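Local coordinates for invasion protein InvA (PDB 2X49) that takes part in Salmonella invasion of the intestinal epithelium as an inner-membrane export apparatus component of a type III secretion system, this chain being its C-terminal domain, at residues A[11-22]-A[48-59]; A[31-39]-A[130-138]. One frame throughout, in Å; residues are numbered along the deposited sequence.

Contact 1: residues A[11-22]-A[48-59]; sequences ILLVPKSRREDL and LRDGEGLDDNSI
The guanidinium of Arg19 has the carbonyl oxygen of Leu48 over one face, with no hydrogen bond between them, and the carboxylate of Asp50 at its edge. Arg19 NH1 bonds Asp50 OD1 at 2.9 Å almost within the guanidinium plane, yet meets the carboxylate from above, 62° out of its plane. Lys16 NZ takes the other oxygen, lying 2.8 Å from Asp50 OD2 on its anti lone pair; the lysine chain, bent at chi3 and chi4, curls back to get there. These two salt bridges join Lys16, Asp50 and Arg19 in a network that should favour the charged carboxylate, while Glu23 pairs with Arg19 NE. Arg18 works elsewhere: its NE points in the guanidinium plane at the backbone oxygen of Asp56, 2.8 Å away, and Asp76 pairs with its NH2. Ser17 OG donates to Asp56 OD1 (2.7 Å), arriving above that carboxylate. On Arg49 the guanidinium carries Ile11 CD1 over one face, and its aliphatic stem runs alongside Leu13 CD2.

Beneath the charges, strands 11-14 and 48-50 pair in parallel through Arg49 N to Leu12 O, Val14 N to Arg49 O (2.9 Å) and Gly51 N to Val14 O. Val14 CG1 presses on Ile59 CD1 at 3.4 Å, tighter than usual, and Pro15 CG lies 3.1 Å from Asp55 O. A water accepts from Lys16 N and donates to Gly51 O. Parallel neighbours joined through helices 16-24 and 27-39 make a beta-alpha-beta crossover; the turns of 51-58 then lead the chain round to antiparallel strand 58-63 on the other flank of strand 10-14.

Contact 2: residues A[31-39]-A[130-138]; sequences LRSQFFIDY and YHCLAVTLA
Phe35 packs as a knob into a hole on helix 130-138 lined by Tyr130, Ala134, Leu137 and Ala138. With CG anti to the backbone N (chi1 -167°), its ring reaches across so that CE1 lies 3.9 Å from Leu137 CB, while the carbonyl oxygen of Ala134 meets the ring edge in plane. Tyr39 CD2 sits over the centre of one Phe35 face, and Tyr39 CE2 touches Ala134 CB. Nearby, Leu31 CD1 abuts Tyr130 CD1 at 3.8 Å, and Leu31 CD2 reaches Leu137 CD1.

Tyr130 is the answering knob, set among Leu31, Gln34, Phe35 and Asp38, with the bent stem of Gln34 crossing it through CG, 3.5 Å from Tyr130 CZ. At the polar rim Tyr130 OH donates to Asp38 OD2 (2.7 Å) from above the carboxylate plane. Gln34 NE2 holds the other oxygen, Asp38 OD1, at 2.9 Å, so both carboxylate oxygens are bonded and its rotation is restrained. The hydroxyl of Tyr39 bonds Lys229.

The axes of 31-39 and 130-138 run at 59° to each other, 11.0 Å apart at closest approach. Beyond them, Leu133 and Leu137 of helix 125-139 rest on strand 10-14, Thr136 and Leu137 on strand 58-63, and Cys132, Leu133 and Thr136 on strand 66-72.

Overall arrangement
The two contacts lie about 19 Å apart between centres, and their segments alternate along the chain: 11-22, 31-39, 48-59, 130-138. Contact 1 lies in a small mixed sheet, ordered 46-50, 10-14, 58-63, 66-72; contact 2 joins helix 27-39, part of the crossover between the parallel strands of contact 1, to helix 125-139. That helix returns much later in sequence to lie on the sheet, and there the contacts meet directly, Leu12 CD2 resting 3.8 Å from Leu133 CD2. Contact 1 is partly buried, its centre about 24 Å from that of the chain; contact 2 is buried, about 10 Å from it. Together they tie distant sequence into one alpha/beta unit of InvA's C-terminal domain.

Contact 1: residues A[11-22]-A[48-59]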
loop_
_atom_site.group_PDB
_atom_site.type_symbol
_atom_site.label_atom_id
_atom_site.label_comp_id
_atom_site.label_asym_id
_atom_site.label_seq_id
_atom_site.Cartn_x
_atom_site.Cartn_y
_atom_site.Cartn_z
ATOM N N ILE A 11 -14.581 -6.626 -10.217
ATOM C CA ILE A 11 -15.461 -7.756 -9.895
ATOM C C ILE A 11 -14.878 -8.463 -8.686
ATOM O O ILE A 11 -13.688 -8.703 -8.623
ATOM C CB ILE A 11 -15.624 -8.766 -11.046
ATOM C CG1 ILE A 11 -16.246 -8.099 -12.251
ATOM C CG2 ILE A 11 -16.486 -9.998 -10.587
ATOM C CD1 ILE A 11 -16.191 -8.921 -13.544
ATOM N N LEU A 12 -15.726 -8.701 -7.698
ATOM C CA LEU A 12 -15.362 -9.563 -6.552
ATOM C C LEU A 12 -16.139 -10.858 -6.662
ATOM O O LEU A 12 -17.349 -10.858 -6.682
ATOM C CB LEU A 12 -15.696 -8.902 -5.232
ATOM C CG LEU A 12 -15.078 -7.552 -4.954
ATOM C CD1 LEU A 12 -15.548 -6.904 -3.641
ATOM C CD2 LEU A 12 -13.597 -7.694 -4.913
ATOM N N LEU A 13 -15.427 -11.947 -6.790
ATOM C CA LEU A 13 -16.075 -13.288 -6.741
ATOM C C LEU A 13 -16.142 -13.637 -5.250
ATOM O O LEU A 13 -15.165 -13.589 -4.541
ATOM C CB LEU A 13 -15.281 -14.347 -7.490
ATOM C CG LEU A 13 -14.935 -14.117 -8.972
ATOM C CD1 LEU A 13 -14.200 -15.294 -9.538
ATOM C CD2 LEU A 13 -16.201 -13.741 -9.755
ATOM N N VAL A 14 -17.351 -13.961 -4.810
ATOM C CA VAL A 14 -17.667 -14.250 -3.404
ATOM C C VAL A 14 -18.387 -15.595 -3.292
ATOM O O VAL A 14 -18.942 -16.094 -4.245
ATOM C CB VAL A 14 -18.524 -13.111 -2.785
ATOM C CG1 VAL A 14 -17.809 -11.736 -3.009
ATOM C CG2 VAL A 14 -19.921 -13.091 -3.388
ATOM N N PRO A 15 -18.353 -16.176 -2.097
ATOM C CA PRO A 15 -19.139 -17.395 -1.930
ATOM C C PRO A 15 -20.628 -17.117 -1.941
ATOM O O PRO A 15 -21.095 -16.187 -1.350
ATOM C CB PRO A 15 -18.709 -17.895 -0.535
ATOM C CG PRO A 15 -17.473 -17.154 -0.167
ATOM C CD PRO A 15 -17.608 -15.824 -0.866
ATOM N N LYS A 16 -21.327 -17.981 -2.645
ATOM C CA LYS A 16 -22.789 -17.949 -2.695
ATOM C C LYS A 16 -23.384 -17.855 -1.293
ATOM O O LYS A 16 -24.317 -17.091 -1.038
ATOM C CB LYS A 16 -23.345 -19.142 -3.488
ATOM C CG LYS A 16 -24.835 -19.130 -3.684
ATOM C CD LYS A 16 -25.348 -20.311 -4.518
ATOM C CE LYS A 16 -24.856 -20.343 -5.993
ATOM N NZ LYS A 16 -25.031 -19.049 -6.740
ATOM N N SER A 17 -22.745 -18.581 -0.392
ATOM C CA SER A 17 -23.162 -18.648 1.021
ATOM C C SER A 17 -23.003 -17.365 1.802
ATOM O O SER A 17 -23.555 -17.249 2.892
ATOM C CB SER A 17 -22.416 -19.732 1.812
ATOM O OG SER A 17 -21.022 -19.442 1.904
ATOM N N ARG A 18 -22.214 -16.433 1.268
ATOM C CA ARG A 18 -21.939 -15.149 1.944
ATOM C C ARG A 18 -22.536 -13.941 1.225
ATOM O O ARG A 18 -22.516 -12.830 1.729
ATOM C CB ARG A 18 -20.411 -14.931 2.101
ATOM C CG ARG A 18 -19.685 -16.012 2.916
ATOM C CD ARG A 18 -19.880 -15.856 4.358
ATOM N NE ARG A 18 -18.962 -16.714 5.096
ATOM C CZ ARG A 18 -18.999 -16.897 6.418
ATOM N NH1 ARG A 18 -19.925 -16.275 7.133
ATOM N NH2 ARG A 18 -18.104 -17.657 7.017
ATOM N N ARG A 19 -23.060 -14.176 0.034
ATOM C CA ARG A 19 -23.487 -13.073 -0.867
ATOM C C ARG A 19 -24.502 -12.149 -0.207
ATOM O O ARG A 19 -24.376 -10.898 -0.247
ATOM C CB ARG A 19 -24.020 -13.632 -2.212
ATOM C CG ARG A 19 -24.707 -12.668 -3.163
ATOM C CD ARG A 19 -23.592 -11.932 -3.960
ATOM N NE ARG A 19 -24.180 -11.081 -4.989
ATOM C CZ ARG A 19 -24.466 -11.441 -6.241
ATOM N NH1 ARG A 19 -24.246 -12.662 -6.692
ATOM N NH2 ARG A 19 -25.057 -10.572 -7.049
ATOM N N GLU A 20 -25.508 -12.743 0.406
ATOM C CA GLU A 20 -26.612 -11.942 0.972
ATOM C C GLU A 20 -26.053 -11.060 2.103
ATOM O O GLU A 20 -26.388 -9.891 2.228
ATOM C CB GLU A 20 -27.780 -12.814 1.440
ATOM C CG GLU A 20 -28.889 -12.052 2.042
ATOM C CD GLU A 20 -30.101 -12.947 2.375
ATOM O OE1 GLU A 20 -29.898 -14.138 2.686
ATOM O OE2 GLU A 20 -31.235 -12.445 2.373
ATOM N N ASP A 21 -25.205 -11.648 2.923
ATOM C CA ASP A 21 -24.602 -10.911 4.060
ATOM C C ASP A 21 -23.693 -9.766 3.615
ATOM O O ASP A 21 -23.675 -8.734 4.233
ATOM C CB ASP A 21 -23.819 -11.806 5.003
ATOM C CG ASP A 21 -24.719 -12.615 5.899
ATOM O OD1 ASP A 21 -25.959 -12.423 5.894
ATOM O OD2 ASP A 21 -24.168 -13.473 6.618
ATOM N N LEU A 22 -23.042 -9.953 2.474
ATOM C CA LEU A 22 -22.081 -8.965 1.935
ATOM C C LEU A 22 -22.841 -7.833 1.278
ATOM O O LEU A 22 -22.491 -6.653 1.397
ATOM C CB LEU A 22 -21.073 -9.626 0.965
ATOM C CG LEU A 22 -20.104 -10.592 1.653
ATOM C CD1 LEU A 22 -19.263 -11.354 0.588
ATOM C CD2 LEU A 22 -19.188 -9.919 2.707
ATOM N N LEU A 48 -20.451 -7.678 -7.599
ATOM C CA LEU A 48 -20.320 -9.000 -6.921
ATOM C C LEU A 48 -20.859 -10.100 -7.821
ATOM O O LEU A 48 -21.916 -9.976 -8.465
ATOM C CB LEU A 48 -21.075 -9.078 -5.571
ATOM C CG LEU A 48 -20.776 -8.026 -4.509
ATOM C CD1 LEU A 48 -21.467 -8.368 -3.166
ATOM C CD2 LEU A 48 -19.332 -7.716 -4.288
ATOM N N ARG A 49 -20.114 -11.194 -7.838
ATOM C CA ARG A 49 -20.468 -12.393 -8.609
ATOM C C ARG A 49 -20.216 -13.626 -7.756
ATOM O O ARG A 49 -19.260 -13.660 -7.014
ATOM C CB ARG A 49 -19.667 -12.442 -9.907
ATOM C CG ARG A 49 -19.883 -13.636 -10.777
ATOM C CD ARG A 49 -19.278 -13.422 -12.197
ATOM N NE ARG A 49 -19.623 -12.112 -12.774
ATOM C CZ ARG A 49 -19.124 -11.633 -13.917
ATOM N NH1 ARG A 49 -18.252 -12.345 -14.611
ATOM N NH2 ARG A 49 -19.484 -10.433 -14.363
ATOM N N ASP A 50 -21.104 -14.602 -7.787
ATOM C CA ASP A 50 -20.826 -15.811 -7.003
ATOM C C ASP A 50 -19.735 -16.616 -7.711
ATOM O O ASP A 50 -19.792 -16.854 -8.885
ATOM C CB ASP A 50 -22.099 -16.641 -6.842
ATOM C CG ASP A 50 -23.153 -15.949 -5.984
ATOM O OD1 ASP A 50 -22.871 -14.875 -5.385
ATOM O OD2 ASP A 50 -24.290 -16.475 -5.948
ATOM N N GLY A 51 -18.722 -16.992 -6.957
ATOM C CA GLY A 51 -17.604 -17.780 -7.498
ATOM C C GLY A 51 -17.759 -19.264 -7.323
ATOM O O GLY A 51 -17.851 -19.793 -6.240
ATOM N N GLU A 52 -17.739 -19.929 -8.460
ATOM C CA GLU A 52 -17.790 -21.374 -8.491
ATOM C C GLU A 52 -16.672 -21.977 -7.648
ATOM O O GLU A 52 -15.512 -21.612 -7.739
ATOM C CB GLU A 52 -17.721 -21.901 -9.946
ATOM C CG GLU A 52 -18.999 -21.675 -10.767
ATOM C CD GLU A 52 -19.020 -20.359 -11.556
ATOM O OE1 GLU A 52 -18.206 -19.441 -11.267
ATOM O OE2 GLU A 52 -19.865 -20.231 -12.476
ATOM N N GLY A 53 -17.069 -22.895 -6.798
ATOM C CA GLY A 53 -16.129 -23.659 -5.986
ATOM C C GLY A 53 -15.472 -23.008 -4.796
ATOM O O GLY A 53 -14.667 -23.625 -4.091
ATOM N N LEU A 54 -15.797 -21.744 -4.573
ATOM C CA LEU A 54 -15.238 -21.028 -3.416
ATOM C C LEU A 54 -15.734 -21.592 -2.124
ATOM O O LEU A 54 -16.927 -21.836 -1.981
ATOM C CB LEU A 54 -15.569 -19.536 -3.434
ATOM C CG LEU A 54 -14.950 -18.672 -4.543
ATOM C CD1 LEU A 54 -15.396 -17.216 -4.353
ATOM C CD2 LEU A 54 -13.440 -18.777 -4.515
ATOM N N ASP A 55 -14.806 -21.766 -1.166
ATOM C CA ASP A 55 -15.183 -22.080 0.228
ATOM C C ASP A 55 -15.779 -20.859 0.868
ATOM O O ASP A 55 -15.927 -19.803 0.238
ATOM C CB ASP A 55 -14.064 -22.672 1.102
ATOM C CG ASP A 55 -12.971 -21.684 1.525
ATOM O OD1 ASP A 55 -13.165 -20.440 1.535
ATOM O OD2 ASP A 55 -11.905 -22.220 1.916
ATOM N N ASP A 56 -16.207 -21.032 2.101
ATOM C CA ASP A 56 -17.034 -19.972 2.734
ATOM C C ASP A 56 -16.253 -18.719 3.153
ATOM O O ASP A 56 -16.797 -17.712 3.621
ATOM C CB ASP A 56 -17.749 -20.499 4.008
ATOM C CG ASP A 56 -18.934 -21.432 3.715
ATOM O OD1 ASP A 56 -19.430 -21.520 2.575
ATOM O OD2 ASP A 56 -19.393 -22.062 4.693
ATOM N N ASN A 57 -14.936 -18.800 2.988
ATOM C CA ASN A 57 -14.009 -17.801 3.555
ATOM C C ASN A 57 -12.988 -17.311 2.531
ATOM O O ASN A 57 -11.849 -17.008 2.841
ATOM C CB ASN A 57 -13.309 -18.400 4.792
ATOM C CG ASN A 57 -14.310 -18.783 5.893
ATOM O OD1 ASN A 57 -14.997 -17.772 6.430
ATOM N ND2 ASN A 57 -14.452 -19.957 6.235
ATOM N N SER A 58 -13.427 -17.333 1.297
ATOM C CA SER A 58 -12.555 -16.890 0.163
ATOM C C SER A 58 -13.208 -15.822 -0.691
ATOM O O SER A 58 -14.409 -15.850 -0.947
ATOM C CB SER A 58 -12.204 -18.115 -0.725
ATOM O OG SER A 58 -11.519 -19.116 -0.001
ATOM N N ILE A 59 -12.385 -14.920 -1.210
ATOM C CA ILE A 59 -12.820 -13.833 -2.127
ATOM C C ILE A 59 -11.789 -13.692 -3.218
ATOM O O ILE A 59 -10.618 -13.821 -2.944
ATOM C CB ILE A 59 -12.937 -12.449 -1.391
ATOM C CG1 ILE A 59 -13.997 -12.505 -0.256
ATOM C CG2 ILE A 59 -13.262 -11.347 -2.378
ATOM C CD1 ILE A 59 -15.410 -12.282 -0.699
HETATM O O HOH W 1 -20.075 -19.712 -4.808
#

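Contact 2: residues A[31-39]-A[130-138]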
loop_
_atom_site.group_PDB
_atom_site.type_symbol
_atom_site.label_atom_id
_atom_site.label_comp_id
_atom_site.label_asym_id
_atom_site.label_seq_id
_atom_site.Cartn_x
_atom_site.Cartn_y
_atom_site.Cartn_z
ATOM N N LEU A 31 -16.536 -0.108 0.137
ATOM C CA LEU A 31 -15.206 -0.177 -0.511
ATOM C C LEU A 31 -14.950 1.113 -1.271
ATOM O O LEU A 31 -13.864 1.727 -1.172
ATOM C CB LEU A 31 -15.044 -1.401 -1.431
ATOM C CG LEU A 31 -13.825 -1.443 -2.351
ATOM C CD1 LEU A 31 -12.572 -1.465 -1.480
ATOM C CD2 LEU A 31 -13.893 -2.701 -3.302
ATOM N N ARG A 32 -15.952 1.523 -2.024
ATOM C CA ARG A 32 -15.813 2.710 -2.904
ATOM C C ARG A 32 -15.730 3.967 -2.088
ATOM O O ARG A 32 -14.863 4.812 -2.329
ATOM C CB ARG A 32 -16.915 2.838 -3.956
ATOM C CG ARG A 32 -16.833 1.720 -4.961
ATOM C CD ARG A 32 -17.913 1.817 -5.988
ATOM N NE ARG A 32 -17.474 2.742 -7.026
ATOM C CZ ARG A 32 -18.245 3.548 -7.742
ATOM N NH1 ARG A 32 -19.554 3.613 -7.560
ATOM N NH2 ARG A 32 -17.684 4.306 -8.659
ATOM N N SER A 33 -16.571 4.086 -1.086
ATOM C CA SER A 33 -16.597 5.329 -0.322
ATOM C C SER A 33 -15.350 5.483 0.512
ATOM O O SER A 33 -14.756 6.576 0.597
ATOM C CB SER A 33 -17.865 5.460 0.550
ATOM O OG SER A 33 -18.011 4.352 1.389
ATOM N N GLN A 34 -14.939 4.385 1.130
ATOM C CA GLN A 34 -13.764 4.403 2.037
ATOM C C GLN A 34 -12.464 4.618 1.258
ATOM O O GLN A 34 -11.554 5.304 1.731
ATOM C CB GLN A 34 -13.654 3.177 2.928
ATOM C CG GLN A 34 -12.678 3.447 4.082
ATOM C CD GLN A 34 -13.147 4.584 5.022
ATOM O OE1 GLN A 34 -14.325 4.682 5.364
ATOM N NE2 GLN A 34 -12.209 5.423 5.467
ATOM N N PHE A 35 -12.394 4.065 0.048
ATOM C CA PHE A 35 -11.181 4.167 -0.734
ATOM C C PHE A 35 -10.993 5.623 -1.087
ATOM O O PHE A 35 -9.898 6.150 -1.046
ATOM C CB PHE A 35 -11.182 3.282 -1.991
ATOM C CG PHE A 35 -9.840 3.117 -2.656
ATOM C CD1 PHE A 35 -8.985 2.101 -2.312
ATOM C CD2 PHE A 35 -9.414 4.002 -3.624
ATOM C CE1 PHE A 35 -7.751 1.936 -2.930
ATOM C CE2 PHE A 35 -8.168 3.803 -4.216
ATOM C CZ PHE A 35 -7.379 2.796 -3.863
ATOM N N PHE A 36 -12.091 6.259 -1.429
ATOM C CA PHE A 36 -12.095 7.721 -1.781
ATOM C C PHE A 36 -11.596 8.562 -0.605
ATOM O O PHE A 36 -10.763 9.482 -0.733
ATOM C CB PHE A 36 -13.440 8.172 -2.272
ATOM C CG PHE A 36 -13.474 9.604 -2.658
ATOM C CD1 PHE A 36 -12.602 10.071 -3.595
ATOM C CD2 PHE A 36 -14.378 10.456 -2.091
ATOM C CE1 PHE A 36 -12.617 11.384 -3.967
ATOM C CE2 PHE A 36 -14.390 11.783 -2.434
ATOM C CZ PHE A 36 -13.493 12.227 -3.373
ATOM N N ILE A 37 -12.075 8.207 0.557
ATOM C CA ILE A 37 -11.664 8.919 1.796
ATOM C C ILE A 37 -10.188 8.762 2.024
ATOM O O ILE A 37 -9.450 9.710 2.292
ATOM C CB ILE A 37 -12.469 8.458 3.007
ATOM C CG1 ILE A 37 -13.886 9.013 2.875
ATOM C CG2 ILE A 37 -11.916 9.065 4.294
ATOM C CD1 ILE A 37 -14.950 8.388 3.785
ATOM N N ASP A 38 -9.760 7.526 1.853
ATOM C CA ASP A 38 -8.415 7.074 2.281
ATOM C C ASP A 38 -7.320 7.514 1.319
ATOM O O ASP A 38 -6.188 7.776 1.725
ATOM C CB ASP A 38 -8.301 5.575 2.529
ATOM C CG ASP A 38 -9.037 5.093 3.773
ATOM O OD1 ASP A 38 -9.490 5.914 4.607
ATOM O OD2 ASP A 38 -9.076 3.842 3.890
ATOM N N TYR A 39 -7.656 7.553 0.047
ATOM C CA TYR A 39 -6.663 7.775 -1.026
ATOM C C TYR A 39 -6.920 8.975 -1.934
ATOM O O TYR A 39 -6.003 9.411 -2.674
ATOM C CB TYR A 39 -6.497 6.500 -1.882
ATOM C CG TYR A 39 -5.902 5.373 -1.102
ATOM C CD1 TYR A 39 -4.548 5.343 -0.789
ATOM C CD2 TYR A 39 -6.713 4.373 -0.588
ATOM C CE1 TYR A 39 -4.016 4.355 -0.015
ATOM C CE2 TYR A 39 -6.174 3.344 0.199
ATOM C CZ TYR A 39 -4.836 3.337 0.455
ATOM O OH TYR A 39 -4.342 2.342 1.237
ATOM N N TYR A 130 -11.389 -5.166 3.659
ATOM C CA TYR A 130 -11.210 -3.816 3.080
ATOM C C TYR A 130 -9.723 -3.476 2.955
ATOM O O TYR A 130 -9.248 -2.997 1.895
ATOM C CB TYR A 130 -11.877 -2.727 3.919
ATOM C CG TYR A 130 -11.422 -1.357 3.427
ATOM C CD1 TYR A 130 -11.888 -0.866 2.247
ATOM C CD2 TYR A 130 -10.556 -0.581 4.147
ATOM C CE1 TYR A 130 -11.457 0.346 1.750
ATOM C CE2 TYR A 130 -10.120 0.646 3.669
ATOM C CZ TYR A 130 -10.589 1.108 2.469
ATOM O OH TYR A 130 -10.174 2.352 1.952
ATOM N N HIS A 131 -8.953 -3.734 3.998
ATOM C CA HIS A 131 -7.494 -3.452 3.938
ATOM C C HIS A 131 -6.807 -4.214 2.820
ATOM O O HIS A 131 -6.035 -3.653 2.024
ATOM C CB HIS A 131 -6.808 -3.729 5.274
ATOM C CG HIS A 131 -5.384 -3.260 5.352
ATOM N ND1 HIS A 131 -4.267 -3.893 5.762
ATOM C CD2 HIS A 131 -4.996 -1.986 4.999
ATOM C CE1 HIS A 131 -3.226 -2.999 5.660
ATOM N NE2 HIS A 131 -3.696 -1.848 5.214
ATOM N N CYS A 132 -7.096 -5.496 2.726
ATOM C CA CYS A 132 -6.529 -6.365 1.677
ATOM C C CYS A 132 -6.827 -5.770 0.300
ATOM O O CYS A 132 -5.943 -5.648 -0.577
ATOM C CB CYS A 132 -7.143 -7.756 1.711
ATOM S SG CYS A 132 -6.430 -8.761 3.009
ATOM N N LEU A 133 -8.091 -5.454 0.120
ATOM C CA LEU A 133 -8.571 -4.931 -1.210
ATOM C C LEU A 133 -7.913 -3.588 -1.529
ATOM O O LEU A 133 -7.422 -3.328 -2.642
ATOM C CB LEU A 133 -10.073 -4.796 -1.249
ATOM C CG LEU A 133 -10.792 -6.117 -1.286
ATOM C CD1 LEU A 133 -12.298 -5.922 -1.026
ATOM C CD2 LEU A 133 -10.632 -6.773 -2.663
ATOM N N ALA A 134 -7.863 -2.752 -0.508
ATOM C CA ALA A 134 -7.306 -1.402 -0.704
ATOM C C ALA A 134 -5.855 -1.443 -1.101
ATOM O O ALA A 134 -5.411 -0.698 -1.998
ATOM C CB ALA A 134 -7.492 -0.559 0.523
ATOM N N VAL A 135 -5.098 -2.283 -0.424
ATOM C CA VAL A 135 -3.657 -2.419 -0.696
ATOM C C VAL A 135 -3.446 -2.841 -2.144
ATOM O O VAL A 135 -2.608 -2.310 -2.891
ATOM C CB VAL A 135 -3.005 -3.403 0.317
ATOM C CG1 VAL A 135 -1.657 -3.912 -0.106
ATOM C CG2 VAL A 135 -3.004 -2.730 1.693
ATOM N N THR A 136 -4.271 -3.773 -2.577
ATOM C CA THR A 136 -4.102 -4.365 -3.890
ATOM C C THR A 136 -4.551 -3.377 -4.956
ATOM O O THR A 136 -3.938 -3.265 -6.022
ATOM C CB THR A 136 -4.898 -5.699 -4.035
ATOM O OG1 THR A 136 -4.444 -6.583 -2.991
ATOM C CG2 THR A 136 -4.664 -6.340 -5.372
ATOM N N LEU A 137 -5.613 -2.664 -4.644
ATOM C CA LEU A 137 -6.160 -1.655 -5.600
ATOM C C LEU A 137 -5.234 -0.458 -5.750
ATOM O O LEU A 137 -5.058 0.036 -6.854
ATOM C CB LEU A 137 -7.573 -1.240 -5.250
ATOM C CG LEU A 137 -8.595 -2.323 -5.520
ATOM C CD1 LEU A 137 -9.939 -2.063 -4.821
ATOM C CD2 LEU A 137 -8.871 -2.519 -7.018
ATOM N N ALA A 138 -4.631 -0.028 -4.649
ATOM C CA ALA A 138 -3.623 1.080 -4.699
ATOM C C ALA A 138 -2.509 0.701 -5.661
ATOM O O ALA A 138 -2.090 1.493 -6.508
ATOM C CB ALA A 138 -3.040 1.382 -3.290
#